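Local coordinates for surface presentation of antigens protein SpaO (Salmonella typhimurium, PDB 4YX1) that forms part of the type III secretion sorting platform and takes part in the secretory pathway that surface-presents determinants needed for Salmonella entry into mammalian cells, at residues L11-V16 with E41-G46. Residues are numbered along the deposited sequence; the frame is centred on the assembly and turned at random.
Sequences LYRKNV and EIMANG
Arg13 NE donates to Glu41 OE1 at 2.7 Å, the shortest polar link between strand 12-16 and strand 40-44. Beside it, Arg13 NH2 reaches Glu41 OE2 at 2.9 Å, so the arginine grips the carboxylate side-on, one nitrogen to each oxygen. Both bonds run nearly straight, and both acceptors lie close to the guanidinium plane. The carboxylate, by contrast, is turned 44° from that plane and takes each N-H from above its own plane. Two bonds side by side restrain rotation of the guanidinium more than one would, and each charge probably favours the ionised form of the other.

Arginine suits the position because its chain is long enough to span two strands that are not paired with each other. Arg13 CG is tucked between its own N and C (chi1 54°), and from there the chain runs extended to NE, meeting the Glu41 side chain at about a right angle. Glutamate fits because its extended chain carries two oxygens, one for each nitrogen. Met43, present as selenomethionine, bends at chi2 and chi3 and lays its CE over one face of the guanidinium, 3.8 Å from Arg13 NH1. Its flexible, unbranched chain can lie against this flat face.

Within the FliN-like C-terminal domain of SpaO, strand 40-44 lies between strands 4-10 and 47-56, and Met43 also packs on Val10 and Leu48. After the corner at Leu11, Arg13 also packs on Glu8 of the second subunit. The salt bridge thus joins strand 40-44 of the chain's own sheet to strand 12-16, which extends a sheet of that subunit by antiparallel pairing.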
loop_
_atom_site.group_PDB
_atom_site.type_symbol
_atom_site.label_atom_id
_atom_site.label_comp_id
_atom_site.label_asym_id
_atom_site.label_seq_id
_atom_site.Cartn_x
_atom_site.Cartn_y
_atom_site.Cartn_z
ATOM N N LEU A 11 -0.728 2.327 0.276
ATOM C CA LEU A 11 -0.421 3.605 0.892
ATOM C C LEU A 11 -0.621 4.741 -0.107
ATOM O O LEU A 11 -1.020 5.844 0.264
ATOM C CB LEU A 11 1.013 3.603 1.433
ATOM C CG LEU A 11 1.492 4.856 2.151
ATOM C CD1 LEU A 11 0.511 5.214 3.245
ATOM C CD2 LEU A 11 2.829 4.569 2.752
ATOM N N TYR A 12 -0.345 4.466 -1.375
ATOM C CA TYR A 12 -0.457 5.481 -2.394
ATOM C C TYR A 12 -0.558 4.806 -3.742
ATOM O O TYR A 12 0.149 3.842 -4.011
ATOM C CB TYR A 12 0.738 6.447 -2.323
ATOM C CG TYR A 12 0.643 7.580 -3.316
ATOM C CD1 TYR A 12 -0.409 8.488 -3.272
ATOM C CD2 TYR A 12 1.591 7.723 -4.316
ATOM C CE1 TYR A 12 -0.501 9.518 -4.197
ATOM C CE2 TYR A 12 1.515 8.748 -5.233
ATOM C CZ TYR A 12 0.463 9.638 -5.177
ATOM O OH TYR A 12 0.388 10.656 -6.098
ATOM N N ARG A 13 -1.461 5.274 -4.591
ATOM C CA ARG A 13 -1.480 4.802 -5.953
ATOM C C ARG A 13 -1.745 5.942 -6.903
ATOM O O ARG A 13 -2.340 6.956 -6.538
ATOM C CB ARG A 13 -2.502 3.706 -6.134
ATOM C CG ARG A 13 -3.863 4.089 -5.680
ATOM C CD ARG A 13 -4.894 3.066 -6.159
ATOM N NE ARG A 13 -6.200 3.396 -5.609
ATOM C CZ ARG A 13 -7.358 3.176 -6.216
ATOM N NH1 ARG A 13 -7.400 2.593 -7.410
ATOM N NH2 ARG A 13 -8.474 3.544 -5.618
ATOM N N LYS A 14 -1.290 5.771 -8.132
ATOM C CA LYS A 14 -1.354 6.844 -9.099
ATOM C C LYS A 14 -1.139 6.282 -10.486
ATOM O O LYS A 14 -0.355 5.351 -10.665
ATOM C CB LYS A 14 -0.292 7.901 -8.786
ATOM C CG LYS A 14 -0.370 9.160 -9.627
ATOM C CD LYS A 14 -1.431 10.113 -9.105
ATOM C CE LYS A 14 -1.471 11.386 -9.929
ATOM N NZ LYS A 14 -2.789 12.064 -9.819
ATOM N N ASN A 15 -1.834 6.846 -11.465
ATOM C CA ASN A 15 -1.517 6.592 -12.861
ATOM C C ASN A 15 -0.346 7.456 -13.257
ATOM O O ASN A 15 -0.419 8.680 -13.159
ATOM C CB ASN A 15 -2.720 6.888 -13.754
ATOM C CG ASN A 15 -3.901 6.010 -13.435
ATOM O OD1 ASN A 15 -3.810 4.795 -13.490
ATOM N ND2 ASN A 15 -5.017 6.622 -13.098
ATOM N N VAL A 16 0.740 6.827 -13.681
ATOM C CA VAL A 16 1.951 7.566 -14.007
ATOM C C VAL A 16 2.445 7.210 -15.405
ATOM O O VAL A 16 2.120 6.156 -15.943
ATOM C CB VAL A 16 3.073 7.308 -12.970
ATOM C CG1 VAL A 16 2.613 7.702 -11.580
ATOM C CG2 VAL A 16 3.541 5.854 -13.008
ATOM N N GLU A 41 -5.693 2.716 1.239
ATOM C CA GLU A 41 -6.795 2.100 0.536
ATOM C C GLU A 41 -6.742 0.594 0.666
ATOM O O GLU A 41 -5.679 -0.016 0.539
ATOM C CB GLU A 41 -6.764 2.526 -0.918
ATOM C CG GLU A 41 -7.070 4.002 -1.077
ATOM C CD GLU A 41 -7.042 4.443 -2.512
ATOM O OE1 GLU A 41 -5.970 4.339 -3.133
ATOM O OE2 GLU A 41 -8.088 4.890 -3.026
ATOM N N ILE A 42 -7.887 -0.005 0.939
ATOM C CA ILE A 42 -8.003 -1.446 1.043
ATOM C C ILE A 42 -8.597 -1.962 -0.252
ATOM O O ILE A 42 -9.723 -1.610 -0.592
ATOM C CB ILE A 42 -8.869 -1.836 2.246
ATOM C CG1 ILE A 42 -8.293 -1.192 3.510
ATOM C CG2 ILE A 42 -8.967 -3.356 2.398
ATOM C CD1 ILE A 42 -9.321 -0.802 4.490
HETATM N N MSE A 43 -7.813 -2.763 -0.972
HETATM C CA MSE A 43 -8.169 -3.291 -2.284
HETATM C C MSE A 43 -8.410 -4.782 -2.202
HETATM O O MSE A 43 -7.683 -5.499 -1.526
HETATM C CB MSE A 43 -7.051 -3.045 -3.302
HETATM C CG MSE A 43 -6.399 -1.691 -3.245
HETATM SE SE MSE A 43 -7.530 -0.292 -3.956
HETATM C CE MSE A 43 -7.631 -0.808 -5.818
ATOM N N ALA A 44 -9.428 -5.252 -2.910
ATOM C CA ALA A 44 -9.695 -6.680 -3.030
ATOM C C ALA A 44 -9.787 -6.987 -4.514
ATOM O O ALA A 44 -10.653 -6.454 -5.196
ATOM C CB ALA A 44 -10.978 -7.063 -2.302
ATOM N N ASN A 45 -8.879 -7.821 -5.013
ATOM C CA ASN A 45 -8.786 -8.125 -6.440
ATOM C C ASN A 45 -8.788 -6.859 -7.281
ATOM O O ASN A 45 -9.447 -6.779 -8.319
ATOM C CB ASN A 45 -9.918 -9.059 -6.882
ATOM C CG ASN A 45 -9.750 -10.458 -6.342
ATOM O OD1 ASN A 45 -8.723 -10.792 -5.761
ATOM N ND2 ASN A 45 -10.764 -11.288 -6.526
ATOM N N GLY A 46 -8.067 -5.847 -6.809
ATOM C CA GLY A 46 -7.903 -4.629 -7.575
ATOM C C GLY A 46 -9.058 -3.653 -7.493
ATOM O O GLY A 46 -9.060 -2.638 -8.198
#